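Long-range contacts in polyprenyl synthetase (Zymomonas mobilis subsp. mobilis, PDB 4KKM), which probably condenses isopentenyl diphosphate with allylic diphosphates into longer prenyl diphosphates, as a metal-dependent enzyme of the FPP/GGPP synthase family: residues Leu27-Ile38 with Lys69-Ala78; Asp157-Leu168 with Phe213-Arg223. One frame throughout, in Å; residues are numbered along the deposited sequence.

Interaction 1 (Leu27-Ile38 with Lys69-Ala78); sequences LKTMMEQVAQDI and KRLRPLLVVA
Leu74 pushes its isobutyl end as a knob into a hole on helix 24-45 lined by Leu27, Met30, Met31 and Val34. Its two methyls divide the work: CD1 lies 3.7 Å from Met30 CG, while CD2 meets Met31 CG, also at 3.7 Å. With Leu74 CG anti to the backbone N (chi1 175°), both branches reach the neighbouring helix although the CB bond itself does not aim there. The short axes approach to 9.6 Å at 111°, a steep crossing, yet contacts run from Leu27 to Ile38. On one flank Val34 CG2 and Val77 CG2 meet tip to tip at 4.2 Å. Further along, Ile38 crosses Pro73 at about a right angle, and its CG2 sits 3.5 Å above the centre of the Arg70 guanidinium plane. At the edge of that group, a water accepts from Arg70 NE (2.6 Å) and donates to Ala35 O (2.6 Å). Salt bridges to Asp39 and Glu98 hold the guanidinium from beyond the two segments. Within this all-helical prenyl synthase fold, direct contact is mostly apolar, without a hydrogen bond between the segments, and the polar link passes through one water beside an arginine whose charge is probably balanced by those two carboxylates.

Interaction 2 (Asp157-Leu168 with Phe213-Arg223); sequences DPHVRLELIQAL and FCLEAGAIMGR
Arg223 and Glu163 form a salt bridge across an antiparallel helix pair of the all-alpha prenyl synthase fold, whose short axes run at 168° and approach to 9.6 Å. Arg223 NH2 donates to Glu163 OE2 at 3.1 Å on the syn side, 32° out of the carboxylate plane. Arg223 NH1 turns back to Ile220 O (2.6 Å) on a lone pair, and the same oxygen accepts from Arg223 N. This second bond belongs to the Schellman motif in which Arg223, with positive phi, ends the helix. Asp157 OD1 accepts from His159 N at 2.9 Å, an N-cap bond at the start of helix 158-172. Bends at chi2 and chi3 fold the arginine back over Val160, whose CG2 lies 3.3 Å above the guanidinium plane. An alanine in place of Glu163 would probably leave Arg223 NH2 without its carboxylate mate and uncover part of Ile220. The other face of helix 158-172 packs on the second subunit through Pro158, Leu162 and Ile165. Inward, Leu164 is a knob among Phe213, Ala217, Ile220 and Met221, with CD2 3.7 Å from Ala217 CB. At the far end Phe213 is sandwiched: Ala217 CB lies over one face, offset toward the rim, and on the opposite face Leu168 CD1 makes a CH-pi contact, 4.0 Å from the ring centroid and 4° off its normal.

Overall arrangement
Interactions 1 and 2 are both partly buried helix pairs, their centres about 19 Å apart, and they share no helix. They meet where helix 71-80 packs on helix 208-221: Cys214 CB lies 3.6 Å from Leu75 CB, on residues that neither pair uses internally. Helix 87-109, which carries the calcium ligand Asp108, touches both, yet neither contact lies at the metal site. Geometry separates them. The steep crossing of 27-38 and 69-78 seats a leucine knob at one end and an arginine beneath an isoleucine at the other, whereas the nearly antiparallel 157-168 and 213-223 stay in register over several turns. Only interaction 2 has a salt bridge from one segment to the other, at its exposed arginine end, and only its segments reach the second subunit.

Interaction 1 (Leu27-Ile38 with Lys69-Ala78)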
# COMPACT_ATOMS: atom_id res chain seq x y z
N LEU B 27 -32.08 4.42 -5.23
CA LEU B 27 -30.72 3.98 -5.54
C LEU B 27 -29.96 5.01 -6.36
O LEU B 27 -28.82 5.35 -6.03
CB LEU B 27 -30.71 2.63 -6.27
CG LEU B 27 -29.30 2.16 -6.64
CD1 LEU B 27 -28.41 2.06 -5.40
CD2 LEU B 27 -29.33 0.83 -7.39
N LYS B 28 -30.58 5.50 -7.43
CA LYS B 28 -29.96 6.52 -8.26
C LYS B 28 -29.60 7.75 -7.44
O LYS B 28 -28.52 8.32 -7.59
CB LYS B 28 -30.88 6.93 -9.42
CG LYS B 28 -30.18 7.78 -10.48
CD LYS B 28 -31.15 8.64 -11.27
CE LYS B 28 -30.51 9.13 -12.56
NZ LYS B 28 -30.65 10.61 -12.74
N THR B 29 -30.52 8.15 -6.56
CA THR B 29 -30.30 9.30 -5.69
C THR B 29 -29.11 9.06 -4.77
O THR B 29 -28.22 9.91 -4.65
CB THR B 29 -31.55 9.64 -4.86
OG1 THR B 29 -32.52 10.27 -5.70
CG2 THR B 29 -31.20 10.58 -3.72
N MET B 30 -29.08 7.90 -4.12
CA MET B 30 -27.95 7.56 -3.26
C MET B 30 -26.63 7.57 -4.04
O MET B 30 -25.62 8.06 -3.55
CB MET B 30 -28.16 6.21 -2.57
CG MET B 30 -26.96 5.75 -1.73
SD MET B 30 -27.18 4.18 -0.87
CE MET B 30 -27.83 4.75 0.69
N MET B 31 -26.67 7.06 -5.26
CA MET B 31 -25.46 6.99 -6.09
C MET B 31 -24.90 8.38 -6.40
O MET B 31 -23.70 8.61 -6.25
CB MET B 31 -25.74 6.22 -7.39
CG MET B 31 -25.87 4.72 -7.20
SD MET B 31 -26.31 3.82 -8.71
CE MET B 31 -24.84 4.07 -9.69
N GLU B 32 -25.77 9.29 -6.80
CA GLU B 32 -25.36 10.66 -7.10
C GLU B 32 -24.82 11.36 -5.85
O GLU B 32 -23.87 12.14 -5.92
CB GLU B 32 -26.52 11.45 -7.70
CG GLU B 32 -27.04 10.88 -9.01
CD GLU B 32 -28.27 11.61 -9.53
OE1 GLU B 32 -28.87 12.40 -8.77
OE2 GLU B 32 -28.65 11.39 -10.70
N GLN B 33 -25.44 11.07 -4.71
CA GLN B 33 -24.99 11.64 -3.44
C GLN B 33 -23.63 11.10 -3.03
O GLN B 33 -22.74 11.87 -2.65
CB GLN B 33 -26.01 11.36 -2.34
CG GLN B 33 -26.96 12.51 -2.08
CD GLN B 33 -28.32 12.04 -1.58
OE1 GLN B 33 -28.43 11.01 -0.90
NE2 GLN B 33 -29.36 12.80 -1.91
N VAL B 34 -23.47 9.78 -3.08
CA VAL B 34 -22.20 9.15 -2.74
C VAL B 34 -21.09 9.67 -3.65
O VAL B 34 -19.98 9.97 -3.19
CB VAL B 34 -22.30 7.61 -2.84
CG1 VAL B 34 -20.93 6.97 -2.71
CG2 VAL B 34 -23.25 7.07 -1.77
N ALA B 35 -21.39 9.80 -4.94
CA ALA B 35 -20.43 10.34 -5.90
C ALA B 35 -19.95 11.74 -5.51
O ALA B 35 -18.75 12.03 -5.54
CB ALA B 35 -21.02 10.35 -7.31
N GLN B 36 -20.89 12.59 -5.13
CA GLN B 36 -20.55 13.96 -4.73
C GLN B 36 -19.73 13.97 -3.43
O GLN B 36 -18.77 14.72 -3.30
CB GLN B 36 -21.81 14.81 -4.56
CG GLN B 36 -22.48 15.19 -5.87
CD GLN B 36 -23.56 16.24 -5.67
OE1 GLN B 36 -23.74 16.77 -4.57
NE2 GLN B 36 -24.28 16.55 -6.74
N ASP B 37 -20.12 13.13 -2.49
CA ASP B 37 -19.43 13.06 -1.21
C ASP B 37 -18.00 12.54 -1.36
O ASP B 37 -17.08 13.06 -0.73
CB ASP B 37 -20.21 12.18 -0.23
CG ASP B 37 -21.45 12.87 0.31
OD1 ASP B 37 -21.39 14.11 0.50
OD2 ASP B 37 -22.47 12.19 0.55
N ILE B 38 -17.82 11.52 -2.19
CA ILE B 38 -16.50 10.93 -2.40
C ILE B 38 -15.59 11.94 -3.10
O ILE B 38 -14.42 12.04 -2.75
CB ILE B 38 -16.58 9.59 -3.17
CG1 ILE B 38 -17.24 8.53 -2.29
CG2 ILE B 38 -15.18 9.10 -3.61
CD1 ILE B 38 -16.49 8.24 -1.00
N LYS B 69 -18.24 5.50 -10.87
CA LYS B 69 -19.57 5.20 -10.35
C LYS B 69 -19.54 5.00 -8.84
O LYS B 69 -20.58 4.93 -8.20
CB LYS B 69 -20.15 3.98 -11.06
CG LYS B 69 -20.40 4.22 -12.54
CD LYS B 69 -20.75 2.93 -13.26
CE LYS B 69 -21.96 2.26 -12.64
NZ LYS B 69 -21.65 0.90 -12.11
N ARG B 70 -18.32 4.91 -8.30
CA ARG B 70 -18.11 4.70 -6.87
C ARG B 70 -18.91 3.50 -6.37
O ARG B 70 -19.58 3.58 -5.33
CB ARG B 70 -18.49 5.94 -6.06
CG ARG B 70 -17.98 7.24 -6.64
CD ARG B 70 -16.48 7.24 -6.82
NE ARG B 70 -15.99 8.59 -7.05
CZ ARG B 70 -14.71 8.90 -7.19
NH1 ARG B 70 -13.78 7.96 -7.13
NH2 ARG B 70 -14.36 10.17 -7.38
N LEU B 71 -18.85 2.41 -7.11
CA LEU B 71 -19.56 1.19 -6.72
C LEU B 71 -19.10 0.71 -5.35
O LEU B 71 -19.90 0.26 -4.53
CB LEU B 71 -19.35 0.09 -7.76
CG LEU B 71 -19.91 -1.27 -7.35
CD1 LEU B 71 -21.42 -1.19 -7.17
CD2 LEU B 71 -19.52 -2.35 -8.36
N ARG B 72 -17.80 0.82 -5.08
CA ARG B 72 -17.29 0.32 -3.80
C ARG B 72 -17.66 1.21 -2.60
O ARG B 72 -18.13 0.70 -1.59
CB ARG B 72 -15.79 -0.02 -3.90
CG ARG B 72 -15.56 -1.25 -4.79
CD ARG B 72 -14.20 -1.26 -5.48
NE ARG B 72 -14.16 -2.28 -6.53
CZ ARG B 72 -14.64 -2.12 -7.76
NH1 ARG B 72 -15.19 -0.96 -8.11
NH2 ARG B 72 -14.56 -3.11 -8.64
N PRO B 73 -17.48 2.54 -2.72
CA PRO B 73 -18.05 3.40 -1.68
C PRO B 73 -19.56 3.19 -1.48
O PRO B 73 -20.04 3.20 -0.35
CB PRO B 73 -17.78 4.81 -2.21
CG PRO B 73 -16.49 4.65 -2.96
CD PRO B 73 -16.56 3.28 -3.60
N LEU B 74 -20.28 2.97 -2.58
CA LEU B 74 -21.73 2.77 -2.51
C LEU B 74 -22.07 1.53 -1.68
O LEU B 74 -22.99 1.55 -0.87
CB LEU B 74 -22.32 2.66 -3.91
CG LEU B 74 -23.81 2.34 -3.99
CD1 LEU B 74 -24.64 3.50 -3.45
CD2 LEU B 74 -24.21 1.98 -5.42
N LEU B 75 -21.32 0.46 -1.89
CA LEU B 75 -21.52 -0.77 -1.13
C LEU B 75 -21.23 -0.57 0.36
O LEU B 75 -21.95 -1.09 1.21
CB LEU B 75 -20.63 -1.90 -1.67
CG LEU B 75 -21.09 -2.50 -3.01
CD1 LEU B 75 -20.00 -3.39 -3.58
CD2 LEU B 75 -22.39 -3.27 -2.82
N VAL B 76 -20.16 0.16 0.67
CA VAL B 76 -19.85 0.47 2.06
C VAL B 76 -20.99 1.25 2.70
O VAL B 76 -21.48 0.87 3.77
CB VAL B 76 -18.54 1.29 2.18
CG1 VAL B 76 -18.36 1.77 3.62
CG2 VAL B 76 -17.35 0.45 1.74
N VAL B 77 -21.42 2.31 2.04
CA VAL B 77 -22.49 3.17 2.55
C VAL B 77 -23.79 2.37 2.74
O VAL B 77 -24.44 2.47 3.78
CB VAL B 77 -22.74 4.39 1.62
CG1 VAL B 77 -24.05 5.08 1.97
CG2 VAL B 77 -21.56 5.37 1.67
N ALA B 78 -24.14 1.56 1.74
CA ALA B 78 -25.37 0.78 1.80
C ALA B 78 -25.32 -0.34 2.85
O ALA B 78 -26.35 -0.74 3.38
CB ALA B 78 -25.72 0.19 0.43
O HOH W 1 -17.49 10.70 -7.39

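Interaction 2 (Asp157-Leu168 with Phe213-Arg223)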
# COMPACT_ATOMS: atom_id res chain seq x y z
N ASP B 157 -13.72 3.18 18.61
CA ASP B 157 -13.23 1.86 18.98
C ASP B 157 -12.02 1.49 18.12
O ASP B 157 -12.15 1.36 16.90
CB ASP B 157 -14.33 0.81 18.82
CG ASP B 157 -13.97 -0.53 19.44
OD1 ASP B 157 -12.77 -0.82 19.64
OD2 ASP B 157 -14.90 -1.32 19.71
N PRO B 158 -10.86 1.30 18.77
CA PRO B 158 -9.61 0.94 18.07
C PRO B 158 -9.67 -0.42 17.40
O PRO B 158 -8.99 -0.64 16.39
CB PRO B 158 -8.57 0.94 19.20
CG PRO B 158 -9.35 0.78 20.46
CD PRO B 158 -10.65 1.49 20.21
N HIS B 159 -10.46 -1.34 17.94
CA HIS B 159 -10.58 -2.67 17.34
C HIS B 159 -11.32 -2.62 16.02
O HIS B 159 -11.04 -3.40 15.12
CB HIS B 159 -11.24 -3.66 18.30
CG HIS B 159 -10.40 -3.99 19.50
ND1 HIS B 159 -9.27 -4.78 19.42
CD2 HIS B 159 -10.53 -3.64 20.80
CE1 HIS B 159 -8.74 -4.89 20.62
NE2 HIS B 159 -9.47 -4.21 21.48
N VAL B 160 -12.28 -1.71 15.91
CA VAL B 160 -12.98 -1.52 14.64
C VAL B 160 -11.98 -1.13 13.57
O VAL B 160 -11.95 -1.73 12.49
CB VAL B 160 -14.06 -0.43 14.73
CG1 VAL B 160 -14.60 -0.09 13.33
CG2 VAL B 160 -15.18 -0.88 15.65
N ARG B 161 -11.15 -0.14 13.88
CA ARG B 161 -10.16 0.35 12.93
C ARG B 161 -9.13 -0.71 12.55
O ARG B 161 -8.80 -0.86 11.38
CB ARG B 161 -9.46 1.60 13.47
CG ARG B 161 -10.24 2.88 13.24
CD ARG B 161 -9.55 4.07 13.87
NE ARG B 161 -9.82 4.15 15.31
CZ ARG B 161 -9.07 4.82 16.17
NH1 ARG B 161 -7.99 5.46 15.75
NH2 ARG B 161 -9.40 4.83 17.46
N LEU B 162 -8.64 -1.45 13.54
CA LEU B 162 -7.70 -2.55 13.27
C LEU B 162 -8.32 -3.65 12.41
O LEU B 162 -7.66 -4.18 11.51
CB LEU B 162 -7.18 -3.15 14.58
CG LEU B 162 -6.04 -2.41 15.25
CD1 LEU B 162 -5.55 -3.17 16.47
CD2 LEU B 162 -4.90 -2.20 14.27
N GLU B 163 -9.56 -4.01 12.69
CA GLU B 163 -10.25 -5.03 11.90
C GLU B 163 -10.38 -4.59 10.44
O GLU B 163 -10.21 -5.39 9.52
CB GLU B 163 -11.62 -5.37 12.50
CG GLU B 163 -11.55 -6.17 13.79
CD GLU B 163 -12.92 -6.39 14.43
OE1 GLU B 163 -13.90 -6.61 13.69
OE2 GLU B 163 -13.01 -6.34 15.68
N LEU B 164 -10.69 -3.31 10.24
CA LEU B 164 -10.80 -2.75 8.89
C LEU B 164 -9.46 -2.81 8.18
O LEU B 164 -9.36 -3.24 7.03
CB LEU B 164 -11.33 -1.31 8.93
CG LEU B 164 -12.78 -1.14 9.40
CD1 LEU B 164 -13.09 0.33 9.61
CD2 LEU B 164 -13.73 -1.74 8.37
N ILE B 165 -8.41 -2.36 8.88
CA ILE B 165 -7.06 -2.36 8.32
C ILE B 165 -6.58 -3.76 7.95
O ILE B 165 -6.08 -3.99 6.85
CB ILE B 165 -6.07 -1.68 9.29
CG1 ILE B 165 -6.34 -0.18 9.35
CG2 ILE B 165 -4.64 -1.94 8.84
CD1 ILE B 165 -5.77 0.51 10.58
N GLN B 166 -6.73 -4.72 8.87
CA GLN B 166 -6.34 -6.09 8.54
C GLN B 166 -7.12 -6.63 7.34
O GLN B 166 -6.53 -7.22 6.43
CB GLN B 166 -6.54 -7.03 9.74
CG GLN B 166 -6.20 -8.47 9.39
CD GLN B 166 -5.83 -9.30 10.60
OE1 GLN B 166 -6.39 -9.13 11.69
NE2 GLN B 166 -4.88 -10.21 10.42
N ALA B 167 -8.43 -6.41 7.34
CA ALA B 167 -9.27 -6.86 6.24
C ALA B 167 -8.87 -6.21 4.92
O ALA B 167 -8.81 -6.88 3.89
CB ALA B 167 -10.75 -6.59 6.54
N LEU B 168 -8.60 -4.91 4.94
CA LEU B 168 -8.19 -4.24 3.72
C LEU B 168 -6.84 -4.76 3.18
O LEU B 168 -6.69 -4.97 1.98
CB LEU B 168 -8.13 -2.72 3.91
CG LEU B 168 -7.84 -1.98 2.59
CD1 LEU B 168 -8.98 -2.22 1.60
CD2 LEU B 168 -7.60 -0.50 2.82
N PHE B 213 -14.53 -6.79 1.06
CA PHE B 213 -14.17 -5.78 2.06
C PHE B 213 -15.31 -4.80 2.30
O PHE B 213 -15.59 -4.43 3.44
CB PHE B 213 -12.93 -4.99 1.66
CG PHE B 213 -12.66 -3.83 2.58
CD1 PHE B 213 -12.01 -4.03 3.78
CD2 PHE B 213 -13.12 -2.56 2.27
CE1 PHE B 213 -11.78 -2.98 4.65
CE2 PHE B 213 -12.91 -1.51 3.15
CZ PHE B 213 -12.24 -1.72 4.33
N CYS B 214 -15.95 -4.36 1.23
CA CYS B 214 -17.04 -3.39 1.35
C CYS B 214 -18.15 -3.88 2.27
O CYS B 214 -18.65 -3.13 3.11
CB CYS B 214 -17.61 -3.05 -0.03
SG CYS B 214 -16.48 -2.15 -1.11
N LEU B 215 -18.52 -5.15 2.10
CA LEU B 215 -19.60 -5.75 2.89
C LEU B 215 -19.13 -6.05 4.31
O LEU B 215 -19.84 -5.80 5.28
CB LEU B 215 -20.11 -7.04 2.22
CG LEU B 215 -21.26 -6.87 1.20
CD1 LEU B 215 -22.56 -6.46 1.88
CD2 LEU B 215 -20.89 -5.88 0.09
N GLU B 216 -17.91 -6.57 4.42
CA GLU B 216 -17.37 -6.91 5.73
C GLU B 216 -17.15 -5.65 6.56
O GLU B 216 -17.35 -5.65 7.78
CB GLU B 216 -16.08 -7.73 5.61
CG GLU B 216 -15.54 -8.20 6.96
CD GLU B 216 -14.35 -9.14 6.84
OE1 GLU B 216 -13.82 -9.31 5.71
OE2 GLU B 216 -13.94 -9.71 7.87
N ALA B 217 -16.78 -4.56 5.89
CA ALA B 217 -16.56 -3.29 6.57
C ALA B 217 -17.84 -2.80 7.26
O ALA B 217 -17.79 -2.26 8.37
CB ALA B 217 -16.05 -2.24 5.59
N GLY B 218 -18.97 -3.00 6.60
CA GLY B 218 -20.26 -2.64 7.19
C GLY B 218 -20.53 -3.42 8.46
O GLY B 218 -20.98 -2.86 9.46
N ALA B 219 -20.25 -4.72 8.42
CA ALA B 219 -20.42 -5.58 9.58
C ALA B 219 -19.48 -5.16 10.71
O ALA B 219 -19.87 -5.14 11.87
CB ALA B 219 -20.18 -7.03 9.20
N ILE B 220 -18.24 -4.83 10.35
CA ILE B 220 -17.24 -4.40 11.32
C ILE B 220 -17.63 -3.07 11.97
O ILE B 220 -17.61 -2.94 13.19
CB ILE B 220 -15.84 -4.31 10.65
CG1 ILE B 220 -15.32 -5.71 10.32
CG2 ILE B 220 -14.85 -3.58 11.55
CD1 ILE B 220 -14.08 -5.72 9.43
N MET B 221 -18.03 -2.10 11.14
CA MET B 221 -18.45 -0.80 11.63
C MET B 221 -19.70 -0.92 12.49
O MET B 221 -19.95 -0.10 13.37
CB MET B 221 -18.67 0.19 10.47
CG MET B 221 -17.39 0.63 9.74
SD MET B 221 -16.42 1.83 10.67
CE MET B 221 -17.39 3.31 10.40
N GLY B 222 -20.49 -1.96 12.23
CA GLY B 222 -21.73 -2.17 12.96
C GLY B 222 -21.60 -3.09 14.15
O GLY B 222 -22.61 -3.43 14.78
N ARG B 223 -20.37 -3.51 14.46
CA ARG B 223 -20.09 -4.45 15.55
C ARG B 223 -20.97 -5.69 15.48
O ARG B 223 -21.52 -6.12 16.49
CB ARG B 223 -20.25 -3.80 16.94
CG ARG B 223 -19.46 -2.53 17.19
CD ARG B 223 -18.10 -2.54 16.51
NE ARG B 223 -17.12 -3.44 17.11
CZ ARG B 223 -16.35 -4.29 16.42
NH1 ARG B 223 -16.45 -4.37 15.09
NH2 ARG B 223 -15.48 -5.05 17.06